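Catabolite control protein A (Lactococcus lactis, PDB 2O20) probably acts as a global transcriptional regulator of the LacI family, binding DNA to control carbon catabolite repression and activation. Local coordinates at residues 184-189 against 220-225; 246-251 against 273-278; 153-158 against 316-321; 144-149 against 303-308. The protein carries 1 engineered substitution. One frame throughout, in Å; residues are numbered along the deposited sequence. Where two conformers were deposited one is given.

Contact 1: residues 184-189 against 220-225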
loop_
_atom_site.group_PDB
_atom_site.type_symbol
_atom_site.label_atom_id
_atom_site.label_comp_id
_atom_site.label_asym_id
_atom_site.label_seq_id
_atom_site.Cartn_x
_atom_site.Cartn_y
_atom_site.Cartn_z
ATOM N N ALA D 184 -11.098 -22.751 9.837
ATOM C CA ALA D 184 -9.704 -22.750 9.405
ATOM C C ALA D 184 -8.913 -21.607 10.060
ATOM O O ALA D 184 -9.457 -20.553 10.351
ATOM C CB ALA D 184 -9.626 -22.631 7.960
ATOM N N TYR D 185 -7.633 -21.860 10.293
ATOM C CA TYR D 185 -6.658 -20.820 10.616
ATOM C C TYR D 185 -5.584 -20.781 9.514
ATOM O O TYR D 185 -4.905 -21.781 9.210
ATOM C CB TYR D 185 -5.988 -21.035 11.993
ATOM C CG TYR D 185 -5.585 -19.701 12.588
ATOM C CD1 TYR D 185 -6.310 -19.143 13.634
ATOM C CD2 TYR D 185 -4.543 -18.949 12.039
ATOM C CE1 TYR D 185 -5.988 -17.903 14.131
ATOM C CE2 TYR D 185 -4.207 -17.693 12.549
ATOM C CZ TYR D 185 -4.952 -17.182 13.586
ATOM O OH TYR D 185 -4.664 -15.952 14.124
ATOM N N ILE D 186 -5.437 -19.614 8.897
ATOM C CA ILE D 186 -4.453 -19.423 7.823
ATOM C C ILE D 186 -3.321 -18.504 8.379
ATOM O O ILE D 186 -3.584 -17.387 8.839
ATOM C CB ILE D 186 -5.098 -18.830 6.530
ATOM C CG1 ILE D 186 -6.157 -19.785 5.957
ATOM C CG2 ILE D 186 -4.042 -18.593 5.479
ATOM C CD1 ILE D 186 -7.157 -19.141 5.065
ATOM N N MET D 187 -2.086 -18.989 8.340
ATOM C CA MET D 187 -0.949 -18.278 8.930
ATOM C C MET D 187 0.295 -18.368 8.064
ATOM O O MET D 187 0.286 -19.039 7.022
ATOM C CB MET D 187 -0.622 -18.868 10.318
ATOM C CG MET D 187 -0.280 -20.380 10.304
ATOM S SD MET D 187 0.331 -20.919 11.928
ATOM C CE MET D 187 -0.986 -20.364 12.968
ATOM N N GLY D 188 1.366 -17.713 8.542
ATOM C CA GLY D 188 2.731 -17.902 8.047
ATOM C C GLY D 188 3.382 -19.183 8.556
ATOM O O GLY D 188 2.753 -20.232 8.587
ATOM N N SER D 189 4.648 -19.120 8.936
ATOM C CA SER D 189 5.364 -20.302 9.460
ATOM C C SER D 189 5.016 -20.557 10.910
ATOM O O SER D 189 5.201 -19.686 11.774
ATOM C CB SER D 189 6.874 -20.140 9.305
ATOM O OG SER D 189 7.561 -21.167 10.015
ATOM N N GLU D 220 -0.411 -23.300 6.750
ATOM C CA GLU D 220 0.829 -22.558 6.971
ATOM C C GLU D 220 1.519 -22.013 5.706
ATOM O O GLU D 220 1.338 -22.514 4.593
ATOM C CB GLU D 220 1.864 -23.465 7.648
ATOM C CG GLU D 220 1.556 -23.895 9.064
ATOM C CD GLU D 220 2.700 -24.743 9.585
ATOM O OE1 GLU D 220 3.849 -24.211 9.647
ATOM O OE2 GLU D 220 2.463 -25.930 9.887
ATOM N N GLY D 221 2.348 -21.002 5.904
ATOM C CA GLY D 221 3.231 -20.470 4.848
ATOM C C GLY D 221 2.619 -19.477 3.876
ATOM O O GLY D 221 3.076 -19.339 2.726
ATOM N N ASN D 222 1.595 -18.770 4.344
ATOM C CA ASN D 222 0.767 -17.912 3.506
ATOM C C ASN D 222 0.980 -16.457 3.806
ATOM O O ASN D 222 0.740 -16.028 4.928
ATOM C CB ASN D 222 -0.695 -18.272 3.711
ATOM C CG ASN D 222 -0.996 -19.630 3.186
ATOM O OD1 ASN D 222 -0.899 -19.857 1.973
ATOM N ND2 ASN D 222 -1.306 -20.572 4.083
ATOM N N TYR D 223 1.446 -15.721 2.796
ATOM C CA TYR D 223 1.860 -14.323 2.958
ATOM C C TYR D 223 1.248 -13.329 1.964
ATOM O O TYR D 223 1.128 -12.147 2.300
ATOM C CB TYR D 223 3.393 -14.232 2.904
ATOM C CG TYR D 223 4.114 -14.913 4.066
ATOM C CD1 TYR D 223 4.225 -14.281 5.302
ATOM C CD2 TYR D 223 4.673 -16.186 3.929
ATOM C CE1 TYR D 223 4.874 -14.886 6.371
ATOM C CE2 TYR D 223 5.297 -16.806 5.004
ATOM C CZ TYR D 223 5.413 -16.143 6.217
ATOM O OH TYR D 223 6.062 -16.731 7.305
ATOM N N SER D 224 0.824 -13.809 0.794
ATOM C CA SER D 224 0.411 -12.972 -0.317
ATOM C C SER D 224 -1.081 -13.073 -0.684
ATOM O O SER D 224 -1.782 -14.055 -0.352
ATOM C CB SER D 224 1.273 -13.310 -1.541
ATOM O OG SER D 224 0.879 -14.514 -2.181
ATOM N N TYR D 225 -1.558 -12.026 -1.357
ATOM C CA TYR D 225 -2.900 -12.002 -1.959
ATOM C C TYR D 225 -3.148 -13.220 -2.881
ATOM O O TYR D 225 -4.169 -13.903 -2.748
ATOM C CB TYR D 225 -3.064 -10.696 -2.780
ATOM C CG TYR D 225 -4.362 -10.542 -3.517
ATOM C CD1 TYR D 225 -5.546 -10.217 -2.847
ATOM C CD2 TYR D 225 -4.412 -10.672 -4.908
ATOM C CE1 TYR D 225 -6.749 -10.066 -3.558
ATOM C CE2 TYR D 225 -5.602 -10.516 -5.604
ATOM C CZ TYR D 225 -6.764 -10.223 -4.914
ATOM O OH TYR D 225 -7.925 -10.079 -5.647
HETATM O O HOH W 1 -2.007 -15.400 6.600
HETATM O O HOH W 2 5.948 -16.625 9.825
#
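Two backbone hydrogen bonds tie the turn at Met187-Gly188 to the chain at Gly221-Asn222. Asn222 N donates to Met187 O at 3.0 Å, and Gly221 N to Gly188 O at 2.8 Å, the latter meeting its acceptor from above the carbonyl plane. Since Gly188 has no side chain, the phenol of Tyr223 reaches across, its OH 3.6 Å from Gly188 CA. A water links Tyr223 OH with Ser189 N. Across the turn, Glu220 and Met187 lie alongside each other and point the same way, CG to CG 4.2 Å, while the Glu220 carboxylate goes on to the backbone N of Leu190. These are loops at the carboxyl ends of neighbouring parallel strands, 183-186 and 218-219, in one α/β subdomain of the periplasmic-binding-protein fold, where such loops border the cleft between subdomains; a sulfate lies close to Gly188. Deeper in, Ile186 has CG2 anti to its backbone N (chi1 -62° for CG1), which sets this methyl 3.7 Å from Asn222 ND2, and the side chain also packs on Leu231 and Leu235 of helix 225-237. Asn222 O accepts from His247 ND1, and Gln227 OE1 takes the N-H groups of Tyr223 and Ser224, the latter at the N-cap of that helix.

Contact 2: residues 246-251 against 273-278. With SO4 (sulfate ion), chain L.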
loop_
_atom_site.group_PDB
_atom_site.type_symbol
_atom_site.label_atom_id
_atom_site.label_comp_id
_atom_site.label_asym_id
_atom_site.label_seq_id
_atom_site.Cartn_x
_atom_site.Cartn_y
_atom_site.Cartn_z
ATOM N N SER D 246 -4.157 -14.502 9.424
ATOM C CA SER D 246 -3.263 -13.616 10.135
ATOM C C SER D 246 -2.842 -12.370 9.327
ATOM O O SER D 246 -2.609 -11.329 9.927
ATOM C CB SER D 246 -2.029 -14.361 10.642
ATOM O OG SER D 246 -1.284 -14.811 9.559
ATOM N N HIS D 247 -2.722 -12.485 8.012
ATOM C CA HIS D 247 -2.260 -11.356 7.175
ATOM C C HIS D 247 -3.384 -10.813 6.317
ATOM O O HIS D 247 -4.100 -11.554 5.689
ATOM C CB HIS D 247 -1.087 -11.764 6.302
ATOM C CG HIS D 247 0.103 -12.190 7.085
ATOM N ND1 HIS D 247 0.731 -13.400 6.883
ATOM C CD2 HIS D 247 0.728 -11.608 8.139
ATOM C CE1 HIS D 247 1.719 -13.526 7.748
ATOM N NE2 HIS D 247 1.733 -12.459 8.526
ATOM N N ASP D 248 -3.533 -9.492 6.304
ATOM C CA ASP D 248 -4.612 -8.850 5.563
ATOM C C ASP D 248 -4.593 -9.161 4.064
ATOM O O ASP D 248 -5.645 -9.353 3.477
ATOM C CB ASP D 248 -4.538 -7.313 5.737
ATOM C CG ASP D 248 -4.822 -6.851 7.163
ATOM O OD1 ASP D 248 -5.616 -7.474 7.930
ATOM O OD2 ASP D 248 -4.195 -5.828 7.530
ATOM N N THR D 249 -3.419 -9.173 3.436
ATOM C CA THR D 249 -3.324 -9.435 2.002
ATOM C C THR D 249 -3.865 -10.828 1.660
ATOM O O THR D 249 -4.563 -10.998 0.679
ATOM C CB THR D 249 -1.887 -9.369 1.488
ATOM O OG1 THR D 249 -1.044 -10.079 2.413
ATOM C CG2 THR D 249 -1.421 -7.928 1.335
ATOM N N VAL D 250 -3.545 -11.798 2.501
ATOM C CA VAL D 250 -4.073 -13.159 2.370
ATOM C C VAL D 250 -5.616 -13.229 2.526
ATOM O O VAL D 250 -6.303 -13.899 1.766
ATOM C CB VAL D 250 -3.352 -14.106 3.342
ATOM C CG1 VAL D 250 -3.875 -15.533 3.181
ATOM C CG2 VAL D 250 -1.817 -14.033 3.147
ATOM N N ALA D 251 -6.143 -12.539 3.530
ATOM C CA ALA D 251 -7.585 -12.470 3.802
ATOM C C ALA D 251 -8.350 -11.870 2.666
ATOM O O ALA D 251 -9.435 -12.341 2.361
ATOM C CB ALA D 251 -7.875 -11.669 5.054
ATOM N N SER D 273 -9.869 -11.098 9.321
ATOM C CA SER D 273 -8.476 -10.775 9.043
ATOM C C SER D 273 -7.671 -10.359 10.299
ATOM O O SER D 273 -8.198 -10.234 11.398
ATOM C CB SER D 273 -8.423 -9.665 7.968
ATOM O OG SER D 273 -7.111 -9.537 7.426
ATOM N N GLY D 274 -6.376 -10.164 10.098
ATOM C CA GLY D 274 -5.430 -10.061 11.175
ATOM C C GLY D 274 -4.958 -8.699 11.672
ATOM O O GLY D 274 -4.468 -8.636 12.807
ATOM N N ALA D 275 -5.062 -7.628 10.880
ATOM C CA ALA D 275 -4.515 -6.302 11.301
ATOM C C ALA D 275 -5.267 -5.008 10.945
ATOM O O ALA D 275 -5.020 -3.945 11.562
ATOM C CB ALA D 275 -3.029 -6.169 10.833
ATOM N N ASN D 276 -6.179 -5.070 9.982
ATOM C CA ASN D 276 -6.888 -3.894 9.490
ATOM C C ASN D 276 -5.941 -2.828 8.923
ATOM O O ASN D 276 -6.102 -1.633 9.202
ATOM C CB ASN D 276 -7.722 -3.268 10.613
ATOM C CG ASN D 276 -8.817 -2.400 10.098
ATOM O OD1 ASN D 276 -9.435 -2.721 9.086
ATOM N ND2 ASN D 276 -9.058 -1.283 10.770
ATOM N N SER D 277 -4.905 -3.262 8.210
ATOM C CA SER D 277 -4.022 -2.366 7.476
ATOM C C SER D 277 -4.802 -1.533 6.442
ATOM O O SER D 277 -5.963 -1.859 6.125
ATOM C CB SER D 277 -2.889 -3.178 6.807
ATOM O OG SER D 277 -3.366 -4.034 5.783
ATOM N N PRO D 278 -4.176 -0.465 5.913
ATOM C CA PRO D 278 -4.890 0.403 4.978
ATOM C C PRO D 278 -5.623 -0.233 3.794
ATOM O O PRO D 278 -6.716 0.230 3.477
ATOM C CB PRO D 278 -3.827 1.428 4.552
ATOM C CG PRO D 278 -2.880 1.468 5.725
ATOM C CD PRO D 278 -2.850 0.087 6.270
HETATM S S SO4 L . 4.272 -13.881 10.421
HETATM O O1 SO4 L . 5.446 -14.428 11.113
HETATM O O2 SO4 L . 3.570 -14.975 9.746
HETATM O O3 SO4 L . 3.390 -13.238 11.396
HETATM O O4 SO4 L . 4.723 -12.904 9.428
#
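Asp248 OD1 is gripped by three donors of segment 273-278. Ser273 OG donates to Asp248 OD1 at 2.6 Å, the shortest of these bonds, on the anti lone pair, whereas the backbone N-H groups of Ala275 (N to OD1, 3.0 Å) and Asn276 (N to OD1, 3.2 Å) come from the syn side, both out of the carboxylate plane. Asp248 OD2 accepts twice from a single residue: Ser277 OG at 2.6 Å and Ser277 N at 2.7 Å reach it from the same face. Five bonds thus fix the rotation of the carboxylate and would probably favour its ionised form. Asp248 opens helix 248-260, with His247 at the N-cap, so the carboxylate pins the loop that follows strand 270-272 to the first turn of the helix that follows strand 242-245, the neighbouring strand of the same parallel α/β sheet. One turn further along the helix, Ala251 CB touches Ser273 OG at 3.3 Å, and Gly274 CA makes a nearly straight CH...O contact with Ser246 O at 3.3 Å. On the far side, Ser246 OG sits over one face of the His247 imidazole; the ring edge faces a sulfate, to whose O3 His247 NE2 makes a weak bond. The His247 ring also meets that of Tyr223.

Contact 3: residues 153-158 against 316-321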
loop_
_atom_site.group_PDB
_atom_site.type_symbol
_atom_site.label_atom_id
_atom_site.label_comp_id
_atom_site.label_asym_id
_atom_site.label_seq_id
_atom_site.Cartn_x
_atom_site.Cartn_y
_atom_site.Cartn_z
ATOM N N GLY D 153 12.409 -15.592 20.283
ATOM C CA GLY D 153 12.176 -16.777 21.130
ATOM C C GLY D 153 12.825 -16.721 22.508
ATOM O O GLY D 153 12.221 -17.116 23.515
ATOM N N ASP D 154 14.053 -16.217 22.569
ATOM C CA ASP D 154 14.751 -16.070 23.843
ATOM C C ASP D 154 14.151 -14.918 24.650
ATOM O O ASP D 154 14.257 -14.890 25.872
ATOM C CB ASP D 154 16.241 -15.838 23.608
ATOM C CG ASP D 154 16.867 -16.898 22.704
ATOM O OD1 ASP D 154 16.595 -18.106 22.916
ATOM O OD2 ASP D 154 17.615 -16.516 21.774
ATOM N N LYS D 155 13.514 -13.981 23.952
ATOM C CA LYS D 155 12.883 -12.798 24.560
ATOM C C LYS D 155 13.902 -11.881 25.219
ATOM O O LYS D 155 13.606 -11.247 26.224
ATOM C CB LYS D 155 11.771 -13.182 25.563
ATOM C CG LYS D 155 10.598 -13.957 24.957
ATOM C CD LYS D 155 9.651 -13.051 24.167
ATOM C CE LYS D 155 8.753 -12.219 25.100
ATOM N NZ LYS D 155 7.911 -11.239 24.367
ATOM N N GLU D 156 15.095 -11.795 24.641
ATOM C CA GLU D 156 16.088 -10.808 25.079
ATOM C C GLU D 156 16.058 -9.544 24.187
ATOM O O GLU D 156 16.236 -8.427 24.669
ATOM C CB GLU D 156 17.499 -11.441 25.162
ATOM C CG GLU D 156 18.276 -11.615 23.829
ATOM C CD GLU D 156 18.326 -13.045 23.317
ATOM O OE1 GLU D 156 18.607 -13.951 24.135
ATOM O OE2 GLU D 156 18.105 -13.262 22.093
ATOM N N ILE D 157 15.802 -9.721 22.893
ATOM C CA ILE D 157 15.824 -8.599 21.956
ATOM C C ILE D 157 14.544 -7.781 22.159
ATOM O O ILE D 157 13.458 -8.347 22.182
ATOM C CB ILE D 157 15.929 -9.074 20.504
ATOM C CG1 ILE D 157 17.186 -9.931 20.323
ATOM C CG2 ILE D 157 15.966 -7.886 19.540
ATOM C CD1 ILE D 157 17.223 -10.692 19.017
ATOM N N PRO D 158 14.674 -6.448 22.329
ATOM C CA PRO D 158 13.467 -5.607 22.434
ATOM C C PRO D 158 12.453 -5.803 21.293
ATOM O O PRO D 158 12.839 -6.003 20.141
ATOM C CB PRO D 158 14.039 -4.188 22.469
ATOM C CG PRO D 158 15.405 -4.366 23.059
ATOM C CD PRO D 158 15.902 -5.646 22.474
ATOM N N GLN D 316 11.337 -2.207 30.668
ATOM C CA GLN D 316 10.463 -3.129 29.984
ATOM C C GLN D 316 10.750 -3.087 28.502
ATOM O O GLN D 316 10.467 -2.083 27.854
ATOM C CB GLN D 316 9.007 -2.751 30.252
ATOM C CG GLN D 316 8.613 -2.832 31.716
ATOM C CD GLN D 316 8.860 -4.209 32.326
ATOM O OE1 GLN D 316 9.545 -4.329 33.350
ATOM N NE2 GLN D 316 8.307 -5.257 31.700
ATOM N N ASN D 317 11.320 -4.166 27.960
ATOM C CA ASN D 317 11.654 -4.194 26.515
ATOM C C ASN D 317 10.789 -5.130 25.648
ATOM O O ASN D 317 10.941 -5.143 24.435
ATOM C CB ASN D 317 13.169 -4.347 26.264
ATOM C CG ASN D 317 13.745 -5.645 26.787
ATOM O OD1 ASN D 317 13.059 -6.650 26.887
ATOM N ND2 ASN D 317 15.032 -5.626 27.099
ATOM N N GLN D 318 9.861 -5.871 26.253
ATOM C CA GLN D 318 8.881 -6.658 25.494
ATOM C C GLN D 318 7.510 -5.976 25.640
ATOM O O GLN D 318 6.751 -6.260 26.575
ATOM C CB GLN D 318 8.828 -8.090 26.011
ATOM C CG GLN D 318 10.171 -8.768 26.146
ATOM C CD GLN D 318 10.856 -8.951 24.828
ATOM O OE1 GLN D 318 10.306 -9.572 23.924
ATOM N NE2 GLN D 318 12.063 -8.404 24.699
ATOM N N LEU D 319 7.220 -5.052 24.725
ATOM C CA LEU D 319 6.043 -4.194 24.838
ATOM C C LEU D 319 4.860 -4.736 24.050
ATOM O O LEU D 319 5.036 -5.205 22.948
ATOM C CB LEU D 319 6.385 -2.797 24.360
ATOM C CG LEU D 319 7.531 -2.088 25.103
ATOM C CD1 LEU D 319 7.691 -0.699 24.542
ATOM C CD2 LEU D 319 7.302 -2.048 26.598
ATOM N N VAL D 320 3.665 -4.673 24.634
ATOM C CA VAL D 320 2.459 -5.251 24.032
ATOM C C VAL D 320 1.367 -4.187 24.020
ATOM O O VAL D 320 1.031 -3.625 25.067
ATOM C CB VAL D 320 2.000 -6.490 24.818
ATOM C CG1 VAL D 320 0.721 -7.100 24.228
ATOM C CG2 VAL D 320 3.117 -7.503 24.890
ATOM N N LEU D 321 0.861 -3.864 22.830
ATOM C CA LEU D 321 -0.142 -2.815 22.681
ATOM C C LEU D 321 -1.524 -3.432 22.535
ATOM O O LEU D 321 -1.661 -4.531 22.005
ATOM C CB LEU D 321 0.181 -1.913 21.474
ATOM C CG LEU D 321 1.560 -1.225 21.415
ATOM C CD1 LEU D 321 1.593 -0.236 20.250
ATOM C CD2 LEU D 321 1.946 -0.552 22.743
HETATM O O HOH W 3 11.291 -10.233 21.606
#
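Gln318, with more surface buried here than any other residue of the two segments, turns its amide into the loop 153-158 and uses both ends of it. OE1 accepts from Lys155 NZ at 3.0 Å, in the carbonyl plane and on a lone pair; it also accepts a hydrogen bond from a water that donates to Ile157 O as well, and it is bonded to Ser159 OG. NE2 donates nearly straight to Ile157 O (2.9 Å, 170°) and, within its own segment, to Asn317 OD1 at 3.0 Å in the conformer given. Both acceptors lie in the amide plane, which helps to fix the rotation of the group, and the partners Lys155 NZ and Ile157 O support the assignment of its oxygen and nitrogen. A bend at chi2 (-64°) carries the amide round to these partners. Lys155, itself bent at chi2 and chi3, curls back across the glutamine, its CE 3.3 Å from Gln318 OE1. Asn317 contributes apolar packing: its CB touches CB and CG of Pro158, each at 3.9 Å, while its carbonyl oxygen meets Pro158 CA in a CH...O contact. Backbone bonds of Asn317 and Leu319 to Ser159 then continue the association into a sheet. This amide network therefore sits at the start of two parallel strands, 159-161 and the outermost strand 318-320, by which the returning chain completes a subdomain sheet in the periplasmic-binding-protein fold of the LacI family.

Contact 4: residues 144-149 against 303-308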
loop_
_atom_site.group_PDB
_atom_site.type_symbol
_atom_site.label_atom_id
_atom_site.label_comp_id
_atom_site.label_asym_id
_atom_site.label_seq_id
_atom_site.Cartn_x
_atom_site.Cartn_y
_atom_site.Cartn_z
ATOM N N PRO D 144 22.137 -1.259 18.812
ATOM C CA PRO D 144 20.763 -1.272 19.332
ATOM C C PRO D 144 19.723 -1.628 18.244
ATOM O O PRO D 144 19.803 -1.143 17.120
ATOM C CB PRO D 144 20.577 0.166 19.843
ATOM C CG PRO D 144 21.931 0.637 20.118
ATOM C CD PRO D 144 22.808 0.019 19.101
ATOM N N VAL D 145 18.811 -2.533 18.585
ATOM C CA VAL D 145 17.792 -3.034 17.651
ATOM C C VAL D 145 16.467 -3.265 18.395
ATOM O O VAL D 145 16.457 -3.665 19.579
ATOM C CB VAL D 145 18.288 -4.343 16.941
ATOM C CG1 VAL D 145 18.790 -5.329 17.954
ATOM C CG2 VAL D 145 17.212 -4.982 16.089
ATOM N N VAL D 146 15.368 -2.941 17.729
ATOM C CA VAL D 146 14.021 -3.235 18.215
ATOM C C VAL D 146 13.261 -3.971 17.082
ATOM O O VAL D 146 13.327 -3.564 15.928
ATOM C CB VAL D 146 13.261 -1.963 18.590
ATOM C CG1 VAL D 146 11.873 -2.312 19.203
ATOM C CG2 VAL D 146 14.100 -1.124 19.571
ATOM N N LEU D 147 12.564 -5.048 17.438
ATOM C CA LEU D 147 11.702 -5.800 16.507
ATOM C C LEU D 147 10.267 -5.281 16.594
ATOM O O LEU D 147 9.794 -4.959 17.691
ATOM C CB LEU D 147 11.741 -7.298 16.851
ATOM C CG LEU D 147 13.101 -7.952 17.174
ATOM C CD1 LEU D 147 12.903 -9.377 17.617
ATOM C CD2 LEU D 147 14.111 -7.895 16.006
ATOM N N VAL D 148 9.577 -5.190 15.454
ATOM C CA VAL D 148 8.159 -4.812 15.404
ATOM C C VAL D 148 7.366 -5.850 14.591
ATOM O O VAL D 148 7.730 -6.158 13.445
ATOM C CB VAL D 148 7.934 -3.403 14.782
ATOM C CG1 VAL D 148 6.480 -2.945 15.012
ATOM C CG2 VAL D 148 8.951 -2.366 15.340
ATOM N N GLY D 149 6.320 -6.417 15.196
ATOM C CA GLY D 149 5.484 -7.415 14.539
ATOM C C GLY D 149 6.053 -8.818 14.598
ATOM O O GLY D 149 5.484 -9.753 14.012
ATOM N N ARG D 303 10.496 5.187 19.943
ATOM C CA ARG D 303 10.697 5.784 21.279
ATOM C C ARG D 303 11.647 4.939 22.124
ATOM O O ARG D 303 12.538 5.476 22.808
ATOM C CB ARG D 303 9.359 5.969 22.008
ATOM C CG ARG D 303 8.600 7.191 21.568
ATOM C CD ARG D 303 7.298 7.359 22.324
ATOM N NE ARG D 303 6.432 8.302 21.620
ATOM C CZ ARG D 303 5.181 8.069 21.237
ATOM N NH1 ARG D 303 4.575 6.905 21.510
ATOM N NH2 ARG D 303 4.519 9.031 20.591
ATOM N N LEU D 304 11.454 3.615 22.069
ATOM C CA LEU D 304 12.280 2.681 22.804
ATOM C C LEU D 304 13.707 2.731 22.235
ATOM O O LEU D 304 14.678 2.893 22.974
ATOM C CB LEU D 304 11.678 1.261 22.728
ATOM C CG LEU D 304 12.423 0.102 23.408
ATOM C CD1 LEU D 304 12.665 0.414 24.822
ATOM C CD2 LEU D 304 11.641 -1.192 23.313
ATOM N N LEU D 305 13.827 2.623 20.916
ATOM C CA LEU D 305 15.144 2.666 20.273
ATOM C C LEU D 305 15.923 3.970 20.605
ATOM O O LEU D 305 17.130 3.938 20.755
ATOM C CB LEU D 305 15.040 2.477 18.757
ATOM C CG LEU D 305 16.355 2.335 17.953
ATOM C CD1 LEU D 305 17.230 1.135 18.403
ATOM C CD2 LEU D 305 16.078 2.229 16.476
ATOM N N THR D 306 15.215 5.094 20.679
ATOM C CA THR D 306 15.797 6.379 20.991
ATOM C C THR D 306 16.521 6.302 22.334
ATOM O O THR D 306 17.646 6.819 22.479
ATOM C CB THR D 306 14.715 7.503 20.988
ATOM O OG1 THR D 306 14.205 7.648 19.666
ATOM C CG2 THR D 306 15.307 8.868 21.392
ATOM N N LYS D 307 15.908 5.616 23.298
ATOM C CA LYS D 307 16.528 5.468 24.620
ATOM C C LYS D 307 17.767 4.573 24.566
ATOM O O LYS D 307 18.777 4.903 25.175
ATOM C CB LYS D 307 15.522 4.907 25.634
ATOM C CG LYS D 307 14.287 5.751 25.852
ATOM C CD LYS D 307 13.233 4.955 26.611
ATOM C CE LYS D 307 11.939 5.726 26.785
ATOM N NZ LYS D 307 10.969 4.936 27.588
ATOM N N LEU D 308 17.682 3.467 23.824
ATOM C CA LEU D 308 18.797 2.543 23.682
ATOM C C LEU D 308 19.999 3.241 23.072
ATOM O O LEU D 308 21.136 3.072 23.541
ATOM C CB LEU D 308 18.396 1.300 22.861
ATOM C CG LEU D 308 17.249 0.469 23.487
ATOM C CD1 LEU D 308 16.952 -0.773 22.651
ATOM C CD2 LEU D 308 17.556 0.069 24.940
#
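Pro144, just ahead of strand 145-148, presents its ring to two leucines of helix 294-309. Its CB lies 3.8 Å from Leu305 CD1 and 3.9 Å from Leu308 CB, so that it rests between the two leucines. Leu305 has CG anti to its own backbone N (chi1 -173°), which brings CD1 against the proline backbone as well, 3.7 Å from Pro144 O. At Val145 the side chain turns from the helix, and the residue meets it through its backbone, with Val145 N 4.0 Å from Leu305 CD1; the isopropyl group packs instead on Ile157. Val146 faces the helix again and buries more surface than any other residue of the pair. Its CG1 is anti to the backbone N (chi1 -176°), an arrangement that spreads the two methyls over different leucines: CG2 meets Leu305 CB at 3.8 Å and Leu308 CD1 at 4.2 Å, and CG1 approaches Leu304 CD2. The side chains of Val146 and Leu305 run alongside one another, heading opposite ways. Further on, Leu147 packs on Ile157 and Tyr125, and Val148 on Leu297 and Ala301 of earlier turns of the same helix. Strand and helix run almost antiparallel, their local axes at 168° and 8.4 Å apart at the closest. Strand 145-148 is an interior strand of its parallel sheet, hydrogen-bonded to 122-125 along one edge and to 159-161 along the other; helix 294-309 covers the face bearing Val146 and Val148, and Val148 also touches Ile81 of the adjoining helix 76-91.

How the contacts relate
The four contacts divide between the two α/β subdomains. Contacts 1 and 2 touch, with centres about 11 Å apart, and gather loops at the carboxyl ends of one parallel sheet, joined by Ile186 with Ser246 and Tyr223 with Thr249. Contacts 3 and 4, centres about 10 Å apart, serve the other sheet: Pro158 O is probably hydrogen-bonded to Leu147 N, Pro158 packs on Leu304, and helix 294-309 is followed in the chain by strand 318-320. Contact 4 is buried and wholly apolar, contact 3 a surface network of an amide and a lysine. Contact 2 is buried yet polar, centred on a carboxylate, whereas contact 1, partly buried, relies on backbone bonds and water.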